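Local structure of sulfatase (Bacteroides fragilis CAG:558, 6USS) at residues A[350-355]-A[461-466]; A[422-427]-A[487-492]; A[440-445]-A[451-456]. The protein probably hydrolyses aryl sulfate esters, as a calcium-binding member of the sulfatase family from a human gut bacterium. The protein carries 1 engineered substitution. One frame throughout, in Å; residues are numbered along the deposited sequence.

Contact 1 of 3, residues A[350-355]-A[461-466]; sequences SAYEGG and ELFNIP
Y352 and E461 carry the hydrogen bond of this contact, the phenol OH donating to E461 OE1 over 2.6 Å. The oxygen is used through its syn lone pair, and because ring and carboxylate planes are only 10° apart, the acid sits at the edge of the tyrosine, nearly coplanar with it. The same OE1 also accepts from the hydroxyl of Y454, so two phenols grip one oxygen, an arrangement likely to favour the ionised carboxylate. Within 350-355, S350 OG accepts from Y352 N at 3.0 Å, forming an ST turn that shapes the loop ahead of helix 353-356. Strand 460-464 is an outermost strand of a four-stranded antiparallel sheet, and the loop meets it there. The apolar part of the contact joins the two rings: Y352 CE1 lies 3.9 Å from F463 CE2, the ring planes almost perpendicular at 89° but meeting obliquely. Further along, E353 sets CG against I465, 3.9 Å from I465 CD1. Its chain bends at chi2 (-75°), and the carboxylate lies against the same residue, E353 OE1 3.7 Å from I465 CG2, while Y83, R357 and K450 hold the oxygens through a hydrogen bond and two salt bridges.

Contact 2 of 3, residues A[422-427]-A[487-492]; sequences SLYWNF and SKDLGN
D489 spreads its two carboxylate oxygens between two hydroxyls of the facing strand. S422 OG donates to D489 OD2 over 2.6 Å, and Y424 OH donates to D489 OD1 over the same 2.6 Å. Both donors come in on the syn sides, somewhat out of the carboxylate plane, so the group is held at both oxygens and its rotation is fixed. The tyrosine ring stands steeply to the carboxylate, the planes 76° apart, with OD1 at the ring edge. With CG anti to the backbone N (chi1 -171°), the carboxylate of D489 swings over to the strand. One residue on, L490 offers a methyl to the same ring from its rim, L490 CD1 being 3.8 Å from Y424 CD2, the leucine and the tyrosine running antiparallel alongside each other. In the next shell, the ring of Y493 stacks on Y424, while V444 and K446 of the adjoining strand pack against Y424 and D489 respectively. Beyond these, W425 turns the other way, toward strand 378-379. Helix segment 487-492 runs at 63° to strand 422-427, an outermost strand of the sheet, and this packing of a helix on a four-stranded antiparallel sheet is typical of the C-terminal alpha/beta subdomain of sulfatases.

Contact 3 of 3, residues A[440-445]-A[451-456]; sequences PTCTVR and LIYYYE
The sulfur of C442 is set beside two tyrosine rings, Y453 of the partner strand and Y455 just past its end. It meets Y453 at the ring edge, SG 3.6 Å from Y453 CD2 and near the ring plane, whereas Y455 is approached obliquely, with SG 4.6 Å from its ring centroid. A chi1 of 41° tucks SG between the backbone N and the carbonyl carbon, which brings it to both rings. The phenols are anchored beyond this pair: Y453 OH bonds to P512 O and Y455 OH to N426 OD1, so each ring is held at its far end.

C442 and Y453 also face each other as a hydrogen-bonded pair, Y453 N giving C442 O a straight bond of 2.9 Å (173° at the hydrogen). V444 and L451 repeat the pattern, L451 N reaching V444 O at 2.8 Å. This is the register of a beta hairpin, strands 441-446 and 449-454, which forms the two central strands of the four-stranded antiparallel sheet. Its Cys-Tyr face turns toward helix 480-496, where L490 and L494 touch C442.

On the opposite face lie the non-hydrogen-bonded pairs. T441 runs alongside Y454 in the same direction and puts its methyl over the ring face, CG2 4.0 Å from the Y454 centroid, a CH-pi contact. Next to it T443 lies alongside I452, OG1 3.7 Å from I452 CG1. Y352 of the loop before helix 353-356 packs on I452 and Y454. Past the strand end the pairing continues in a different form: Y455 N donates to P440 O at 2.9 Å, tilted 33° from the carbonyl plane, and a water donates to the same P440 O while accepting from E456 N. Alongside, P440 CB packs on Y455 CB.

In the fold
The three contacts lie on the same side of the chain's centre and meet at one four-stranded antiparallel sheet, whose strands follow the chain in simple order. Contact 3 joins the two middle strands, 441-446 and 449-454; contacts 1 and 2 hold the outer strands, 460-464 and 422-427. Their centres are about 10 Å (1 and 3), 8 Å (2 and 3) and 14 Å (1 and 2) apart. Contact 3 touches both others through hydrogen bonds between neighbouring strands, while contacts 1 and 2 do not touch. Along the chain, the segments of contacts 1 and 2 alternate, and both enclose contact 3. Helix 480-496 is thereby fastened to the sheet, and the sheet to the loop before helix 353-356, tying the C-terminal region to the calcium-bearing sulfatase core.

Contact 1 of 3, residues A[350-355]-A[461-466]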
loop_
_atom_site.group_PDB
_atom_site.type_symbol
_atom_site.label_atom_id
_atom_site.label_comp_id
_atom_site.label_asym_id
_atom_site.label_seq_id
_atom_site.Cartn_x
_atom_site.Cartn_y
_atom_site.Cartn_z
ATOM N N SER A 350 -2.839 -20.751 27.261
ATOM C CA SER A 350 -3.505 -20.817 28.554
ATOM C C SER A 350 -4.210 -19.512 28.876
ATOM O O SER A 350 -3.737 -18.423 28.536
ATOM C CB SER A 350 -2.518 -21.121 29.679
ATOM O OG SER A 350 -3.224 -21.421 30.868
ATOM N N ALA A 351 -5.337 -19.628 29.563
ATOM C CA ALA A 351 -5.957 -18.445 30.133
ATOM C C ALA A 351 -5.286 -18.018 31.432
ATOM O O ALA A 351 -5.584 -16.926 31.934
ATOM C CB ALA A 351 -7.451 -18.693 30.351
ATOM N N TYR A 352 -4.387 -18.846 31.972
ATOM C CA TYR A 352 -3.578 -18.467 33.119
ATOM C C TYR A 352 -2.665 -17.292 32.760
ATOM O O TYR A 352 -2.466 -16.962 31.586
ATOM C CB TYR A 352 -2.751 -19.664 33.598
ATOM C CG TYR A 352 -3.569 -20.730 34.297
ATOM C CD1 TYR A 352 -4.860 -20.452 34.726
ATOM C CD2 TYR A 352 -3.068 -22.017 34.509
ATOM C CE1 TYR A 352 -5.636 -21.414 35.357
ATOM C CE2 TYR A 352 -3.835 -22.987 35.147
ATOM C CZ TYR A 352 -5.124 -22.672 35.569
ATOM O OH TYR A 352 -5.915 -23.603 36.204
ATOM N N GLU A 353 -2.083 -16.659 33.793
ATOM C CA GLU A 353 -1.248 -15.474 33.564
ATOM C C GLU A 353 -0.061 -15.773 32.655
ATOM O O GLU A 353 0.424 -14.881 31.948
ATOM C CB GLU A 353 -0.747 -14.908 34.889
ATOM C CG GLU A 353 -1.859 -14.439 35.814
ATOM C CD GLU A 353 -2.471 -13.108 35.374
ATOM O OE1 GLU A 353 -1.855 -12.040 35.632
ATOM O OE2 GLU A 353 -3.566 -13.140 34.770
ATOM N N GLY A 354 0.427 -17.015 32.670
ATOM C CA GLY A 354 1.540 -17.372 31.815
ATOM C C GLY A 354 1.210 -17.248 30.342
ATOM O O GLY A 354 2.110 -17.057 29.519
ATOM N N GLY A 355 -0.077 -17.351 29.987
ATOM C CA GLY A 355 -0.499 -17.210 28.607
ATOM C C GLY A 355 -0.802 -15.789 28.166
ATOM O O GLY A 355 -0.830 -15.516 26.963
ATOM N N GLU A 461 -12.846 -21.424 37.989
ATOM C CA GLU A 461 -11.694 -21.153 38.847
ATOM C C GLU A 461 -11.643 -19.663 39.155
ATOM O O GLU A 461 -11.809 -18.826 38.258
ATOM C CB GLU A 461 -10.376 -21.596 38.197
ATOM C CG GLU A 461 -10.242 -23.093 38.053
ATOM C CD GLU A 461 -8.913 -23.525 37.452
ATOM O OE1 GLU A 461 -8.302 -22.734 36.700
ATOM O OE2 GLU A 461 -8.482 -24.670 37.727
ATOM N N LEU A 462 -11.446 -19.331 40.427
ATOM C CA LEU A 462 -11.397 -17.946 40.870
ATOM C C LEU A 462 -10.060 -17.726 41.553
ATOM O O LEU A 462 -9.718 -18.450 42.494
ATOM C CB LEU A 462 -12.559 -17.634 41.814
ATOM C CG LEU A 462 -12.584 -16.219 42.404
ATOM C CD1 LEU A 462 -12.904 -15.238 41.325
ATOM C CD2 LEU A 462 -13.603 -16.102 43.507
ATOM N N PHE A 463 -9.292 -16.753 41.075
ATOM C CA PHE A 463 -7.985 -16.476 41.655
ATOM C C PHE A 463 -7.892 -15.017 42.060
ATOM O O PHE A 463 -8.393 -14.129 41.361
ATOM C CB PHE A 463 -6.837 -16.803 40.688
ATOM C CG PHE A 463 -6.796 -18.250 40.239
ATOM C CD1 PHE A 463 -6.261 -19.233 41.058
ATOM C CD2 PHE A 463 -7.279 -18.616 38.990
ATOM C CE1 PHE A 463 -6.222 -20.561 40.642
ATOM C CE2 PHE A 463 -7.238 -19.937 38.563
ATOM C CZ PHE A 463 -6.714 -20.910 39.388
ATOM N N ASN A 464 -7.245 -14.785 43.191
ATOM C CA ASN A 464 -6.822 -13.453 43.602
ATOM C C ASN A 464 -5.426 -13.244 43.041
ATOM O O ASN A 464 -4.440 -13.682 43.634
ATOM C CB ASN A 464 -6.824 -13.317 45.120
ATOM C CG ASN A 464 -6.825 -11.874 45.562
ATOM O OD1 ASN A 464 -5.850 -11.145 45.361
ATOM N ND2 ASN A 464 -7.928 -11.444 46.153
ATOM N N ILE A 465 -5.343 -12.564 41.893
ATOM C CA ILE A 465 -4.064 -12.440 41.191
ATOM C C ILE A 465 -2.997 -11.750 42.040
ATOM O O ILE A 465 -1.887 -12.289 42.148
ATOM C CB ILE A 465 -4.275 -11.777 39.820
ATOM C CG1 ILE A 465 -5.190 -12.654 38.934
ATOM C CG2 ILE A 465 -2.938 -11.487 39.140
ATOM C CD1 ILE A 465 -4.632 -14.016 38.577
ATOM N N PRO A 466 -3.258 -10.600 42.678
ATOM C CA PRO A 466 -2.181 -9.976 43.472
ATOM C C PRO A 466 -1.738 -10.814 44.668
ATOM O O PRO A 466 -0.608 -10.657 45.143
ATOM C CB PRO A 466 -2.799 -8.640 43.916
ATOM C CG PRO A 466 -3.910 -8.390 42.939
ATOM C CD PRO A 466 -4.458 -9.746 42.636
#

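Contact 2 of 3, residues A[422-427]-A[487-492]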
loop_
_atom_site.group_PDB
_atom_site.type_symbol
_atom_site.label_atom_id
_atom_site.label_comp_id
_atom_site.label_asym_id
_atom_site.label_seq_id
_atom_site.Cartn_x
_atom_site.Cartn_y
_atom_site.Cartn_z
ATOM N N SER A 422 -13.548 -4.162 33.828
ATOM C CA SER A 422 -13.457 -5.588 33.540
ATOM C C SER A 422 -12.596 -5.833 32.295
ATOM O O SER A 422 -12.728 -5.136 31.286
ATOM C CB SER A 422 -14.855 -6.179 33.321
ATOM O OG SER A 422 -15.542 -6.469 34.522
ATOM N N LEU A 423 -11.725 -6.839 32.357
ATOM C CA LEU A 423 -11.020 -7.334 31.175
ATOM C C LEU A 423 -11.614 -8.680 30.756
ATOM O O LEU A 423 -11.992 -9.489 31.611
ATOM C CB LEU A 423 -9.521 -7.486 31.439
ATOM C CG LEU A 423 -8.734 -6.262 31.874
ATOM C CD1 LEU A 423 -7.264 -6.642 31.909
ATOM C CD2 LEU A 423 -8.975 -5.072 30.944
ATOM N N TYR A 424 -11.680 -8.938 29.446
ATOM C CA TYR A 424 -12.322 -10.155 28.963
ATOM C C TYR A 424 -11.483 -10.926 27.946
ATOM O O TYR A 424 -10.888 -10.345 27.034
ATOM C CB TYR A 424 -13.659 -9.838 28.334
ATOM C CG TYR A 424 -14.596 -9.047 29.193
ATOM C CD1 TYR A 424 -14.697 -7.672 29.044
ATOM C CD2 TYR A 424 -15.420 -9.677 30.119
ATOM C CE1 TYR A 424 -15.562 -6.943 29.801
ATOM C CE2 TYR A 424 -16.302 -8.951 30.891
ATOM C CZ TYR A 424 -16.372 -7.579 30.720
ATOM O OH TYR A 424 -17.247 -6.835 31.480
ATOM N N TRP A 425 -11.485 -12.252 28.083
ATOM C CA TRP A 425 -10.963 -13.153 27.063
ATOM C C TRP A 425 -12.025 -14.188 26.699
ATOM O O TRP A 425 -12.812 -14.627 27.548
ATOM C CB TRP A 425 -9.713 -13.893 27.518
ATOM C CG TRP A 425 -8.564 -13.060 27.945
ATOM C CD1 TRP A 425 -7.389 -12.878 27.269
ATOM C CD2 TRP A 425 -8.432 -12.346 29.180
ATOM N NE1 TRP A 425 -6.543 -12.088 27.997
ATOM C CE2 TRP A 425 -7.156 -11.743 29.176
ATOM C CE3 TRP A 425 -9.266 -12.158 30.293
ATOM C CZ2 TRP A 425 -6.699 -10.951 30.235
ATOM C CZ3 TRP A 425 -8.811 -11.372 31.342
ATOM C CH2 TRP A 425 -7.541 -10.778 31.305
ATOM N N ASN A 426 -12.025 -14.593 25.431
ATOM C CA ASN A 426 -12.874 -15.687 24.980
ATOM C C ASN A 426 -12.084 -16.570 24.032
ATOM O O ASN A 426 -11.602 -16.092 23.002
ATOM C CB ASN A 426 -14.143 -15.188 24.284
ATOM C CG ASN A 426 -15.153 -16.296 24.116
ATOM O OD1 ASN A 426 -15.193 -17.217 24.923
ATOM N ND2 ASN A 426 -15.946 -16.235 23.067
ATOM N N PHE A 427 -11.975 -17.858 24.372
ATOM C CA PHE A 427 -11.318 -18.860 23.530
ATOM C C PHE A 427 -12.260 -20.045 23.369
ATOM O O PHE A 427 -12.073 -21.100 23.997
ATOM C CB PHE A 427 -9.976 -19.303 24.127
ATOM C CG PHE A 427 -9.117 -20.099 23.175
ATOM C CD1 PHE A 427 -8.320 -19.455 22.232
ATOM C CD2 PHE A 427 -9.098 -21.502 23.231
ATOM C CE1 PHE A 427 -7.514 -20.194 21.341
ATOM C CE2 PHE A 427 -8.299 -22.255 22.349
ATOM C CZ PHE A 427 -7.515 -21.604 21.403
ATOM N N SER A 487 -19.428 -14.338 36.972
ATOM C CA SER A 487 -20.103 -15.134 35.952
ATOM C C SER A 487 -21.075 -14.283 35.146
ATOM O O SER A 487 -21.098 -14.345 33.910
ATOM C CB SER A 487 -20.840 -16.326 36.577
ATOM O OG SER A 487 -19.935 -17.319 37.033
ATOM N N LYS A 488 -21.914 -13.511 35.831
ATOM C CA LYS A 488 -22.887 -12.687 35.130
ATOM C C LYS A 488 -22.193 -11.578 34.349
ATOM O O LYS A 488 -22.577 -11.270 33.213
ATOM C CB LYS A 488 -23.885 -12.120 36.146
ATOM C CG LYS A 488 -25.062 -11.329 35.567
ATOM C CD LYS A 488 -25.785 -12.089 34.441
ATOM C CE LYS A 488 -27.003 -12.917 34.900
ATOM N NZ LYS A 488 -27.988 -13.109 33.780
ATOM N N ASP A 489 -21.165 -10.971 34.947
ATOM C CA ASP A 489 -20.358 -9.969 34.259
ATOM C C ASP A 489 -19.879 -10.515 32.912
ATOM O O ASP A 489 -20.119 -9.912 31.856
ATOM C CB ASP A 489 -19.180 -9.561 35.166
ATOM C CG ASP A 489 -18.393 -8.356 34.642
ATOM O OD1 ASP A 489 -18.560 -7.992 33.468
ATOM O OD2 ASP A 489 -17.587 -7.770 35.403
ATOM N N LEU A 490 -19.244 -11.694 32.937
ATOM C CA LEU A 490 -18.721 -12.316 31.722
ATOM C C LEU A 490 -19.845 -12.635 30.740
ATOM O O LEU A 490 -19.803 -12.230 29.572
ATOM C CB LEU A 490 -17.946 -13.584 32.106
ATOM C CG LEU A 490 -17.000 -14.328 31.155
ATOM C CD1 LEU A 490 -16.180 -13.366 30.300
ATOM C CD2 LEU A 490 -16.073 -15.284 31.931
ATOM N N GLY A 491 -20.871 -13.348 31.207
ATOM C CA GLY A 491 -21.938 -13.765 30.312
ATOM C C GLY A 491 -22.590 -12.599 29.599
ATOM O O GLY A 491 -22.805 -12.641 28.381
ATOM N N ASN A 492 -22.892 -11.532 30.343
ATOM C CA ASN A 492 -23.522 -10.370 29.732
ATOM C C ASN A 492 -22.645 -9.791 28.637
ATOM O O ASN A 492 -23.123 -9.507 27.533
ATOM C CB ASN A 492 -23.811 -9.313 30.788
ATOM C CG ASN A 492 -25.015 -9.652 31.622
ATOM O OD1 ASN A 492 -25.901 -10.400 31.192
ATOM N ND2 ASN A 492 -25.053 -9.116 32.834
#

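Contact 3 of 3, residues A[440-445]-A[451-456]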
loop_
_atom_site.group_PDB
_atom_site.type_symbol
_atom_site.label_atom_id
_atom_site.label_comp_id
_atom_site.label_asym_id
_atom_site.label_seq_id
_atom_site.Cartn_x
_atom_site.Cartn_y
_atom_site.Cartn_z
ATOM N N PRO A 440 -11.058 -24.762 25.769
ATOM C CA PRO A 440 -12.111 -23.750 25.531
ATOM C C PRO A 440 -12.522 -23.049 26.822
ATOM O O PRO A 440 -13.067 -23.670 27.739
ATOM C CB PRO A 440 -13.271 -24.569 24.948
ATOM C CG PRO A 440 -12.752 -25.980 24.790
ATOM C CD PRO A 440 -11.554 -26.145 25.638
ATOM N N THR A 441 -12.284 -21.738 26.884
ATOM C CA THR A 441 -12.540 -20.963 28.089
ATOM C C THR A 441 -13.014 -19.566 27.717
ATOM O O THR A 441 -12.771 -19.077 26.608
ATOM C CB THR A 441 -11.279 -20.813 28.947
ATOM O OG1 THR A 441 -10.238 -20.216 28.154
ATOM C CG2 THR A 441 -10.811 -22.154 29.498
ATOM N N CYS A 442 -13.669 -18.913 28.669
ATOM C CA CYS A 442 -13.701 -17.466 28.708
ATOM C C CYS A 442 -13.273 -17.020 30.094
ATOM O O CYS A 442 -13.418 -17.751 31.076
ATOM C CB CYS A 442 -15.096 -16.902 28.370
ATOM S SG CYS A 442 -16.394 -17.863 29.123
ATOM N N THR A 443 -12.767 -15.801 30.171
ATOM C CA THR A 443 -12.155 -15.277 31.375
ATOM C C THR A 443 -12.577 -13.833 31.556
ATOM O O THR A 443 -12.617 -13.066 30.582
ATOM C CB THR A 443 -10.630 -15.354 31.272
ATOM O OG1 THR A 443 -10.247 -16.711 31.052
ATOM C CG2 THR A 443 -9.990 -14.866 32.550
ATOM N N VAL A 444 -12.884 -13.455 32.797
ATOM C CA VAL A 444 -12.964 -12.046 33.171
ATOM C C VAL A 444 -11.989 -11.758 34.313
ATOM O O VAL A 444 -11.856 -12.549 35.256
ATOM C CB VAL A 444 -14.398 -11.634 33.563
ATOM C CG1 VAL A 444 -14.918 -12.498 34.743
ATOM C CG2 VAL A 444 -14.434 -10.147 33.904
ATOM N N ARG A 445 -11.295 -10.625 34.204
ATOM C CA ARG A 445 -10.485 -10.062 35.272
ATOM C C ARG A 445 -11.098 -8.736 35.691
ATOM O O ARG A 445 -11.487 -7.936 34.835
ATOM C CB ARG A 445 -9.044 -9.841 34.815
ATOM C CG ARG A 445 -8.196 -9.079 35.795
ATOM C CD ARG A 445 -7.932 -9.891 37.052
ATOM N NE ARG A 445 -7.094 -9.144 37.981
ATOM C CZ ARG A 445 -5.793 -8.894 37.808
ATOM N NH1 ARG A 445 -5.138 -9.342 36.741
ATOM N NH2 ARG A 445 -5.140 -8.177 38.712
ATOM N N LEU A 451 -11.759 -14.712 36.969
ATOM C CA LEU A 451 -12.634 -15.873 36.860
ATOM C C LEU A 451 -12.431 -16.524 35.498
ATOM O O LEU A 451 -12.597 -15.871 34.461
ATOM C CB LEU A 451 -14.102 -15.494 37.054
ATOM C CG LEU A 451 -15.042 -16.647 36.654
ATOM C CD1 LEU A 451 -14.933 -17.787 37.654
ATOM C CD2 LEU A 451 -16.496 -16.191 36.503
ATOM N N ILE A 452 -12.076 -17.807 35.507
ATOM C CA ILE A 452 -11.941 -18.614 34.301
ATOM C C ILE A 452 -13.056 -19.648 34.297
ATOM O O ILE A 452 -13.262 -20.365 35.292
ATOM C CB ILE A 452 -10.563 -19.294 34.215
ATOM C CG1 ILE A 452 -9.438 -18.259 34.294
ATOM C CG2 ILE A 452 -10.453 -20.108 32.940
ATOM C CD1 ILE A 452 -8.074 -18.867 34.554
ATOM N N TYR A 453 -13.783 -19.713 33.187
ATOM C CA TYR A 453 -14.855 -20.676 32.995
ATOM C C TYR A 453 -14.477 -21.622 31.870
ATOM O O TYR A 453 -14.021 -21.177 30.811
ATOM C CB TYR A 453 -16.156 -19.967 32.661
ATOM C CG TYR A 453 -17.247 -20.881 32.147
ATOM C CD1 TYR A 453 -17.860 -21.820 32.988
ATOM C CD2 TYR A 453 -17.693 -20.784 30.825
ATOM C CE1 TYR A 453 -18.883 -22.645 32.517
ATOM C CE2 TYR A 453 -18.723 -21.606 30.347
ATOM C CZ TYR A 453 -19.314 -22.532 31.197
ATOM O OH TYR A 453 -20.334 -23.353 30.739
ATOM N N TYR A 454 -14.673 -22.917 32.093
ATOM C CA TYR A 454 -14.249 -23.942 31.148
ATOM C C TYR A 454 -15.482 -24.501 30.447
ATOM O O TYR A 454 -16.320 -25.157 31.080
ATOM C CB TYR A 454 -13.468 -25.041 31.856
ATOM C CG TYR A 454 -12.126 -24.598 32.413
ATOM C CD1 TYR A 454 -12.052 -23.853 33.589
ATOM C CD2 TYR A 454 -10.931 -24.927 31.767
ATOM C CE1 TYR A 454 -10.837 -23.454 34.113
ATOM C CE2 TYR A 454 -9.698 -24.538 32.296
ATOM C CZ TYR A 454 -9.659 -23.803 33.475
ATOM O OH TYR A 454 -8.451 -23.404 34.017
ATOM N N TYR A 455 -15.577 -24.240 29.136
ATOM C CA TYR A 455 -16.713 -24.700 28.348
ATOM C C TYR A 455 -16.863 -26.209 28.395
ATOM O O TYR A 455 -17.983 -26.716 28.297
ATOM C CB TYR A 455 -16.559 -24.265 26.893
ATOM C CG TYR A 455 -16.779 -22.804 26.625
ATOM C CD1 TYR A 455 -18.049 -22.273 26.629
ATOM C CD2 TYR A 455 -15.719 -21.959 26.346
ATOM C CE1 TYR A 455 -18.272 -20.945 26.366
ATOM C CE2 TYR A 455 -15.933 -20.610 26.079
ATOM C CZ TYR A 455 -17.218 -20.122 26.087
ATOM O OH TYR A 455 -17.480 -18.805 25.834
ATOM N N GLU A 456 -15.752 -26.945 28.514
ATOM C CA GLU A 456 -15.819 -28.383 28.283
ATOM C C GLU A 456 -16.580 -29.100 29.395
ATOM O O GLU A 456 -17.264 -30.097 29.126
ATOM C CB GLU A 456 -14.413 -28.979 28.109
ATOM C CG GLU A 456 -14.403 -30.309 27.330
ATOM C CD GLU A 456 -13.025 -30.980 27.241
ATOM O OE1 GLU A 456 -11.995 -30.257 27.241
ATOM O OE2 GLU A 456 -12.978 -32.236 27.145
HETATM O O HOH W 1 -12.952 -26.207 28.614
#